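Local coordinates for protein N5-carboxyaminoimidazole ribonucleotide synthetase (Bacillus anthracis, PDB 3Q2O) that probably uses ATP and bicarbonate to convert aminoimidazole ribonucleotide into its N5-carboxy derivative during purine biosynthesis, at residues 111-116 and 272-277; 243-248 and 258-263. One frame throughout, in Å; residues are numbered along the deposited sequence.

Contact 1: residues 111-116 and 272-277; sequences QNRFTE and INELAP. With MG (magnesium ion), chain C.
Arg113 and Glu116, both in the first turn of a helix, reach strand 270-276, outermost of its sheet within the chain, in different ways. The charged contact is a salt bridge, with Arg113 NH2 2.9 Å from Glu274 OE1. The hydrogen bond in it is nearly straight at 164°; the oxygen lies in the guanidinium plane, whereas the nitrogen stands above the carboxylate plane, and the two flat groups are turned 56° apart. Arg113 stretches out from CG to NE to span the gap, and its NE makes a weak hydrogen bond to Thr154 O.

Glu116 works on the backbone instead. With CG anti to the backbone N (chi1 -178°), the extended chain brings the carboxylate to the strand at a slant. Leu275 N donates to Glu116 OE2 at 3.2 Å from well above the carboxylate plane, and the same oxygen rests 3.4 Å from Leu275 CB. Glu116 OE1 sits 3.3 Å from Glu274 CB. A water bridges the two segments by donating both to Glu116 OE1 (2.6 Å) and to Asn273 O (2.8 Å), a carbonyl that also accepts a hydrogen bond from Lys117 NZ. At the start of the helix, Asn112 is the N-cap, its OD1 accepting from Thr115 N.

Magnesium is bound by Leu275 O at 2.1 Å and by four waters. Glu274 OE2 is 4.1 Å from the metal and takes a hydrogen bond from one of these waters; Glu116 OE2 accepts from another, so both carboxylates act in the second shell. Asn273 and Glu274 together face Glu261 in a classic beta bulge. An ion held near the end of strand 270-276 by Leu275 O and waters, with Glu274 in the second shell, is consistent with the metal and nucleotide region of an ATP-grasp domain.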
ATOM      1  N   GLN A 111       2.743 -15.537 -25.824  1.00 24.02           N
ATOM      2  CA  GLN A 111       1.648 -14.987 -26.643  1.00 24.48           C
ATOM      3  C   GLN A 111       0.904 -16.035 -27.468  1.00 23.93           C
ATOM      4  O   GLN A 111      -0.175 -15.765 -28.013  1.00 24.22           O
ATOM      5  CB  GLN A 111       2.160 -13.869 -27.561  1.00 24.95           C
ATOM      6  CG  GLN A 111       2.520 -12.595 -26.842  1.00 26.92           C
ATOM      7  CD  GLN A 111       1.590 -12.314 -25.685  1.00 30.24           C
ATOM      8  OE1 GLN A 111       0.433 -11.929 -25.881  1.00 31.89           O
ATOM      9  NE2 GLN A 111       2.088 -12.516 -24.460  1.00 31.50           N
ATOM     10  N   ASN A 112       1.488 -17.221 -27.568  1.00 22.75           N
ATOM     11  CA  ASN A 112       0.924 -18.301 -28.353  1.00 22.41           C
ATOM     12  C   ASN A 112       0.921 -19.555 -27.501  1.00 22.03           C
ATOM     13  O   ASN A 112       1.973 -19.946 -26.995  1.00 22.03           O
ATOM     14  CB  ASN A 112       1.760 -18.492 -29.626  1.00 22.59           C
ATOM     15  CG  ASN A 112       1.241 -19.606 -30.517  1.00 23.22           C
ATOM     16  OD1 ASN A 112       1.251 -20.771 -30.136  1.00 21.85           O
ATOM     17  ND2 ASN A 112       0.806 -19.248 -31.731  1.00 22.87           N
ATOM     18  N   ARG A 113      -0.254 -20.165 -27.323  1.00 21.45           N
ATOM     19  CA  ARG A 113      -0.404 -21.342 -26.440  1.00 21.78           C
ATOM     20  C   ARG A 113       0.491 -22.517 -26.833  1.00 21.47           C
ATOM     21  O   ARG A 113       1.008 -23.216 -25.965  1.00 21.09           O
ATOM     22  CB  ARG A 113      -1.852 -21.837 -26.395  1.00 22.12           C
ATOM     23  CG  ARG A 113      -2.836 -20.888 -25.706  1.00 24.78           C
ATOM     24  CD  ARG A 113      -4.210 -21.564 -25.548  1.00 29.28           C
ATOM     25  NE  ARG A 113      -5.220 -20.606 -25.099  1.00 33.49           N
ATOM     26  CZ  ARG A 113      -5.385 -20.228 -23.833  1.00 35.65           C
ATOM     27  NH1 ARG A 113      -6.333 -19.349 -23.529  1.00 37.78           N
ATOM     28  NH2 ARG A 113      -4.613 -20.727 -22.873  1.00 35.28           N
ATOM     29  N   PHE A 114       0.664 -22.740 -28.135  1.00 20.62           N
ATOM     30  CA  PHE A 114       1.566 -23.800 -28.592  1.00 20.41           C
ATOM     31  C   PHE A 114       3.032 -23.470 -28.302  1.00 19.99           C
ATOM     32  O   PHE A 114       3.784 -24.307 -27.779  1.00 19.62           O
ATOM     33  CB  PHE A 114       1.360 -24.105 -30.090  1.00 21.16           C
ATOM     34  CG  PHE A 114       2.176 -25.265 -30.582  1.00 22.02           C
ATOM     35  CD1 PHE A 114       1.758 -26.573 -30.349  1.00 23.16           C
ATOM     36  CD2 PHE A 114       3.363 -25.048 -31.274  1.00 23.58           C
ATOM     37  CE1 PHE A 114       2.518 -27.657 -30.801  1.00 24.92           C
ATOM     38  CE2 PHE A 114       4.133 -26.128 -31.735  1.00 25.83           C
ATOM     39  CZ  PHE A 114       3.703 -27.436 -31.494  1.00 25.00           C
ATOM     40  N   THR A 115       3.437 -22.243 -28.620  1.00 19.66           N
ATOM     41  CA  THR A 115       4.801 -21.793 -28.346  1.00 19.38           C
ATOM     42  C   THR A 115       5.072 -21.872 -26.855  1.00 19.17           C
ATOM     43  O   THR A 115       6.139 -22.331 -26.433  1.00 18.89           O
ATOM     44  CB  THR A 115       5.023 -20.352 -28.844  1.00 19.77           C
ATOM     45  OG1 THR A 115       4.690 -20.292 -30.229  1.00 20.54           O
ATOM     46  CG2 THR A 115       6.475 -19.918 -28.675  1.00 20.35           C
ATOM     47  N   GLU A 116       4.092 -21.442 -26.067  1.00 18.39           N
ATOM     48  CA  GLU A 116       4.194 -21.449 -24.622  1.00 18.65           C
ATOM     49  C   GLU A 116       4.397 -22.860 -24.060  1.00 18.80           C
ATOM     50  O   GLU A 116       5.278 -23.068 -23.230  1.00 18.01           O
ATOM     51  CB  GLU A 116       2.945 -20.816 -24.003  1.00 18.50           C
ATOM     52  CG  GLU A 116       2.975 -20.725 -22.492  1.00 20.79           C
ATOM     53  CD  GLU A 116       1.789 -19.945 -21.960  1.00 25.28           C
ATOM     54  OE1 GLU A 116       0.665 -20.490 -21.930  1.00 28.30           O
ATOM     55  OE2 GLU A 116       1.981 -18.771 -21.607  1.00 26.54           O
ATOM     56  N   ILE A 272       1.630 -27.657 -15.687  1.00 20.22           N
ATOM     57  CA  ILE A 272       1.615 -26.226 -15.988  1.00 20.12           C
ATOM     58  C   ILE A 272       0.537 -25.944 -17.026  1.00 20.08           C
ATOM     59  O   ILE A 272       0.502 -26.583 -18.078  1.00 19.69           O
ATOM     60  CB  ILE A 272       2.973 -25.709 -16.509  1.00 20.17           C
ATOM     61  CG1 ILE A 272       4.127 -26.240 -15.651  1.00 20.61           C
ATOM     62  CG2 ILE A 272       2.974 -24.176 -16.562  1.00 19.41           C
ATOM     63  CD1 ILE A 272       4.066 -25.822 -14.172  1.00 21.77           C
ATOM     64  N   ASN A 273      -0.333 -24.994 -16.699  1.00 19.70           N
ATOM     65  CA  ASN A 273      -1.478 -24.589 -17.517  1.00 20.62           C
ATOM     66  C   ASN A 273      -1.082 -23.434 -18.456  1.00 20.46           C
ATOM     67  O   ASN A 273      -1.021 -23.604 -19.679  1.00 20.63           O
ATOM     68  CB  ASN A 273      -2.634 -24.200 -16.553  1.00 20.76           C
ATOM     69  CG  ASN A 273      -3.866 -23.615 -17.261  1.00 23.25           C
ATOM     70  OD1 ASN A 273      -4.102 -23.858 -18.449  1.00 22.62           O
ATOM     71  ND2 ASN A 273      -4.684 -22.864 -16.499  1.00 22.66           N
ATOM     72  N   GLU A 274      -0.795 -22.265 -17.883  1.00 20.13           N
ATOM     73  CA  GLU A 274      -0.371 -21.109 -18.666  1.00 20.28           C
ATOM     74  C   GLU A 274       0.393 -20.070 -17.838  1.00 19.62           C
ATOM     75  O   GLU A 274       0.354 -20.088 -16.603  1.00 20.04           O
ATOM     76  CB  GLU A 274      -1.556 -20.481 -19.424  1.00 20.70           C
ATOM     77  CG  GLU A 274      -2.735 -20.079 -18.560  1.00 23.59           C
ATOM     78  CD  GLU A 274      -3.867 -19.496 -19.385  1.00 27.42           C
ATOM     79  OE1 GLU A 274      -4.612 -20.261 -20.039  1.00 30.22           O
ATOM     80  OE2 GLU A 274      -4.017 -18.265 -19.381  1.00 30.13           O
ATOM     81  N   LEU A 275       1.090 -19.184 -18.544  1.00 18.91           N
ATOM     82  CA  LEU A 275       1.999 -18.208 -17.961  1.00 18.39           C
ATOM     83  C   LEU A 275       1.498 -16.791 -18.239  1.00 18.62           C
ATOM     84  O   LEU A 275       0.931 -16.535 -19.301  1.00 18.34           O
ATOM     85  CB  LEU A 275       3.399 -18.365 -18.579  1.00 18.39           C
ATOM     86  CG  LEU A 275       4.043 -19.755 -18.522  1.00 19.12           C
ATOM     87  CD1 LEU A 275       5.459 -19.766 -19.122  1.00 18.29           C
ATOM     88  CD2 LEU A 275       4.084 -20.258 -17.102  1.00 17.77           C
ATOM     89  N   ALA A 276       1.700 -15.885 -17.287  1.00 17.76           N
ATOM     90  CA  ALA A 276       1.481 -14.458 -17.557  1.00 18.31           C
ATOM     91  C   ALA A 276       2.713 -13.706 -17.106  1.00 17.76           C
ATOM     92  O   ALA A 276       3.062 -13.739 -15.929  1.00 17.96           O
ATOM     93  CB  ALA A 276       0.214 -13.933 -16.861  1.00 17.59           C
ATOM     94  N   PRO A 277       3.408 -13.052 -18.049  1.00 17.86           N
ATOM     95  CA  PRO A 277       4.644 -12.355 -17.707  1.00 17.17           C
ATOM     96  C   PRO A 277       4.376 -10.943 -17.171  1.00 17.17           C
ATOM     97  O   PRO A 277       4.837  -9.951 -17.723  1.00 16.67           O
ATOM     98  CB  PRO A 277       5.405 -12.333 -19.035  1.00 17.55           C
ATOM     99  CG  PRO A 277       4.314 -12.317 -20.074  1.00 17.81           C
ATOM    100  CD  PRO A 277       3.130 -13.031 -19.497  1.00 17.82           C
TER
HETATM  101 MG    MG C 384      -0.819 -15.903 -20.296  1.00 33.77          MG
HETATM  102  O   HOH W   1       0.531 -23.115 -21.913  1.00 51.61           O
HETATM  103  O   HOH W   2      -0.229 -17.512 -21.747  1.00 25.39           O
HETATM  104  O   HOH W   3      -2.029 -16.759 -19.039  1.00 24.37           O
HETATM  105  O   HOH W   4      -1.228 -13.928 -19.811  1.00 24.34           O
HETATM  106  O   HOH W   5       0.393 -15.020 -21.814  1.00 37.69           O

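Contact 2: residues 243-248 and 258-263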
ATOM      1  N   ALA A 243       8.855 -25.244  -6.576  1.00 20.52           N
ATOM      2  CA  ALA A 243      10.030 -25.716  -7.312  1.00 20.50           C
ATOM      3  C   ALA A 243       9.852 -25.543  -8.824  1.00 20.22           C
ATOM      4  O   ALA A 243      10.762 -25.092  -9.520  1.00 20.22           O
ATOM      5  CB  ALA A 243      10.311 -27.175  -6.977  1.00 20.32           C
ATOM      6  N   TYR A 244       8.681 -25.904  -9.331  1.00 20.47           N
ATOM      7  CA  TYR A 244       8.405 -25.794 -10.762  1.00 20.36           C
ATOM      8  C   TYR A 244       8.506 -24.340 -11.190  1.00 20.86           C
ATOM      9  O   TYR A 244       9.085 -24.031 -12.242  1.00 20.65           O
ATOM     10  CB  TYR A 244       7.007 -26.328 -11.079  1.00 20.88           C
ATOM     11  CG  TYR A 244       6.890 -27.840 -11.142  1.00 19.85           C
ATOM     12  CD1 TYR A 244       5.765 -28.437 -11.709  1.00 20.09           C
ATOM     13  CD2 TYR A 244       7.908 -28.667 -10.669  1.00 19.64           C
ATOM     14  CE1 TYR A 244       5.641 -29.812 -11.789  1.00 20.52           C
ATOM     15  CE2 TYR A 244       7.802 -30.047 -10.751  1.00 20.45           C
ATOM     16  CZ  TYR A 244       6.670 -30.614 -11.315  1.00 21.03           C
ATOM     17  OH  TYR A 244       6.560 -31.984 -11.379  1.00 22.87           O
ATOM     18  N   ALA A 245       7.949 -23.445 -10.366  1.00 20.92           N
ATOM     19  CA  ALA A 245       7.925 -22.025 -10.703  1.00 21.43           C
ATOM     20  C   ALA A 245       9.323 -21.423 -10.721  1.00 21.43           C
ATOM     21  O   ALA A 245       9.651 -20.634 -11.616  1.00 21.40           O
ATOM     22  CB  ALA A 245       6.997 -21.254  -9.765  1.00 21.96           C
ATOM     23  N   LYS A 246      10.154 -21.814  -9.756  1.00 21.58           N
ATOM     24  CA  LYS A 246      11.562 -21.396  -9.732  1.00 22.55           C
ATOM     25  C   LYS A 246      12.335 -21.858 -10.963  1.00 22.38           C
ATOM     26  O   LYS A 246      13.072 -21.075 -11.568  1.00 22.55           O
ATOM     27  CB  LYS A 246      12.274 -21.899  -8.470  1.00 22.89           C
ATOM     28  CG  LYS A 246      11.875 -21.180  -7.221  1.00 24.90           C
ATOM     29  CD  LYS A 246      12.920 -21.383  -6.121  1.00 28.55           C
ATOM     30  CE  LYS A 246      12.349 -22.093  -4.929  1.00 30.97           C
ATOM     31  NZ  LYS A 246      13.133 -21.813  -3.681  1.00 31.82           N
ATOM     32  N   VAL A 247      12.170 -23.126 -11.338  1.00 22.57           N
ATOM     33  CA  VAL A 247      12.869 -23.652 -12.520  1.00 23.02           C
ATOM     34  C   VAL A 247      12.454 -22.904 -13.792  1.00 22.59           C
ATOM     35  O   VAL A 247      13.306 -22.515 -14.592  1.00 22.04           O
ATOM     36  CB  VAL A 247      12.733 -25.195 -12.669  1.00 23.55           C
ATOM     37  CG1 VAL A 247      13.050 -25.650 -14.102  1.00 24.55           C
ATOM     38  CG2 VAL A 247      13.644 -25.897 -11.689  1.00 23.61           C
ATOM     39  N   LEU A 248      11.151 -22.670 -13.953  1.00 22.73           N
ATOM     40  CA  LEU A 248      10.652 -21.844 -15.059  1.00 22.82           C
ATOM     41  C   LEU A 248      11.304 -20.466 -15.126  1.00 23.05           C
ATOM     42  O   LEU A 248      11.794 -20.056 -16.187  1.00 23.80           O
ATOM     43  CB  LEU A 248       9.133 -21.659 -14.957  1.00 22.96           C
ATOM     44  CG  LEU A 248       8.242 -22.542 -15.816  1.00 23.21           C
ATOM     45  CD1 LEU A 248       6.799 -22.022 -15.767  1.00 25.26           C
ATOM     46  CD2 LEU A 248       8.716 -22.664 -17.266  1.00 20.71           C
ATOM     47  N   LEU A 258       6.403 -13.220 -13.049  1.00 16.26           N
ATOM     48  CA  LEU A 258       5.802 -14.330 -13.796  1.00 16.35           C
ATOM     49  C   LEU A 258       4.752 -15.073 -12.950  1.00 16.53           C
ATOM     50  O   LEU A 258       5.063 -15.618 -11.878  1.00 17.04           O
ATOM     51  CB  LEU A 258       6.885 -15.316 -14.289  1.00 16.43           C
ATOM     52  CG  LEU A 258       6.455 -16.498 -15.174  1.00 16.62           C
ATOM     53  CD1 LEU A 258       5.945 -16.026 -16.546  1.00 16.09           C
ATOM     54  CD2 LEU A 258       7.605 -17.525 -15.320  1.00 16.35           C
ATOM     55  N   ALA A 259       3.514 -15.094 -13.434  1.00 16.22           N
ATOM     56  CA  ALA A 259       2.479 -15.911 -12.807  1.00 16.39           C
ATOM     57  C   ALA A 259       2.447 -17.271 -13.485  1.00 16.11           C
ATOM     58  O   ALA A 259       2.311 -17.344 -14.708  1.00 16.37           O
ATOM     59  CB  ALA A 259       1.126 -15.237 -12.936  1.00 16.18           C
ATOM     60  N   VAL A 260       2.568 -18.339 -12.705  1.00 15.72           N
ATOM     61  CA  VAL A 260       2.531 -19.693 -13.265  1.00 16.06           C
ATOM     62  C   VAL A 260       1.267 -20.379 -12.786  1.00 16.56           C
ATOM     63  O   VAL A 260       1.156 -20.726 -11.595  1.00 17.17           O
ATOM     64  CB  VAL A 260       3.770 -20.546 -12.846  1.00 16.05           C
ATOM     65  CG1 VAL A 260       3.838 -21.855 -13.676  1.00 16.49           C
ATOM     66  CG2 VAL A 260       5.053 -19.748 -13.011  1.00 15.88           C
ATOM     67  N   GLU A 261       0.310 -20.552 -13.697  1.00 16.66           N
ATOM     68  CA  GLU A 261      -0.943 -21.227 -13.367  1.00 17.34           C
ATOM     69  C   GLU A 261      -0.810 -22.702 -13.681  1.00 17.32           C
ATOM     70  O   GLU A 261      -0.201 -23.077 -14.687  1.00 16.55           O
ATOM     71  CB  GLU A 261      -2.122 -20.626 -14.131  1.00 17.32           C
ATOM     72  CG  GLU A 261      -2.371 -19.158 -13.798  1.00 19.72           C
ATOM     73  CD  GLU A 261      -3.646 -18.639 -14.431  1.00 22.36           C
ATOM     74  OE1 GLU A 261      -3.574 -18.053 -15.531  1.00 23.99           O
ATOM     75  OE2 GLU A 261      -4.725 -18.834 -13.835  1.00 23.99           O
ATOM     76  N   MET A 262      -1.396 -23.518 -12.806  1.00 17.79           N
ATOM     77  CA  MET A 262      -1.157 -24.960 -12.766  1.00 18.61           C
ATOM     78  C   MET A 262      -2.429 -25.708 -12.419  1.00 18.62           C
ATOM     79  O   MET A 262      -3.375 -25.115 -11.895  1.00 18.57           O
ATOM     80  CB  MET A 262      -0.101 -25.287 -11.698  1.00 18.43           C
ATOM     81  CG  MET A 262       1.271 -24.638 -11.937  1.00 21.26           C
ATOM     82  SD  MET A 262       2.316 -24.867 -10.491  1.00 24.49           S
ATOM     83  CE  MET A 262       3.726 -23.838 -10.851  1.00 26.31           C
ATOM     84  N   PHE A 263      -2.436 -27.003 -12.739  1.00 19.15           N
ATOM     85  CA  PHE A 263      -3.441 -27.960 -12.280  1.00 19.78           C
ATOM     86  C   PHE A 263      -2.773 -28.904 -11.281  1.00 20.79           C
ATOM     87  O   PHE A 263      -1.673 -29.418 -11.535  1.00 20.41           O
ATOM     88  CB  PHE A 263      -3.968 -28.800 -13.448  1.00 19.68           C
ATOM     89  CG  PHE A 263      -4.582 -28.000 -14.553  1.00 20.16           C
ATOM     90  CD1 PHE A 263      -3.960 -27.924 -15.797  1.00 20.16           C
ATOM     91  CD2 PHE A 263      -5.788 -27.320 -14.359  1.00 20.75           C
ATOM     92  CE1 PHE A 263      -4.530 -27.171 -16.837  1.00 21.15           C
ATOM     93  CE2 PHE A 263      -6.361 -26.561 -15.386  1.00 21.10           C
ATOM     94  CZ  PHE A 263      -5.734 -26.496 -16.630  1.00 19.86           C
TER
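Leu248 and Val260 meet most tightly where helix 235-251 lies on the sheet. Leu248 CD1 approaches Val260 CG1 to 3.6 Å and Val260 CG2 to 4.0 Å, so a single methyl rests against both branches of the valine. The conformation of Val260 makes this possible: CG1 is anti to the backbone N (chi1 -169°) and CG2 is anti to the carbonyl carbon, which turns the fork to the helix. Leu248 comes in obliquely, its first torsion well away from a staggered value. CG2 in addition touches Ala245 CB at 4.1 Å, and the small alanine lets the helix backbone come close here.

Helix and strand are joined by a short connection and run at 135° to each other, their axes 9.5 Å apart at closest approach. This is the helix-on-sheet layering of the ATP-grasp domain, with Leu258, Val260 and Met262, alternate residues of the strand, all facing the helix. Ala245 also packs on Val199 and Val201 of the next strand, 195-203.

Met262 packs against the earlier end of the helical segment. CG lies beside the backbone N (chi1 -61°), and the remainder of the side chain is fully extended, carrying CE to 4.1 Å from Tyr244 CB and close to Ala245. Tyr244 meets Met262 through its CB; its side chain also touches Leu125 and Ile270. At the other end, Leu258 CD2 stands 4.4 Å from Leu248 CB, a looser apolar touch.

Contacts 1 and 2 share one sheet, since strands 270-276 and 256-264 are antiparallel neighbours, and their centres are 11 Å apart. Probable backbone hydrogen bonds join them: Asn273 N to Glu261 O at 2.8 Å, at the bulge, and Ala259 N to Ala276 O at 2.9 Å. Leu275 also spans the two, its CD2 packing 3.5 Å from Leu248 CD1 while its carbonyl oxygen binds magnesium. The polar metal site of contact 1 thus stands beside the apolar core of contact 2, where the side chain of Leu258 lies about 8 Å from the ion. On the strand, Glu261 and Ala259 alternate with the core residues and both touch His280.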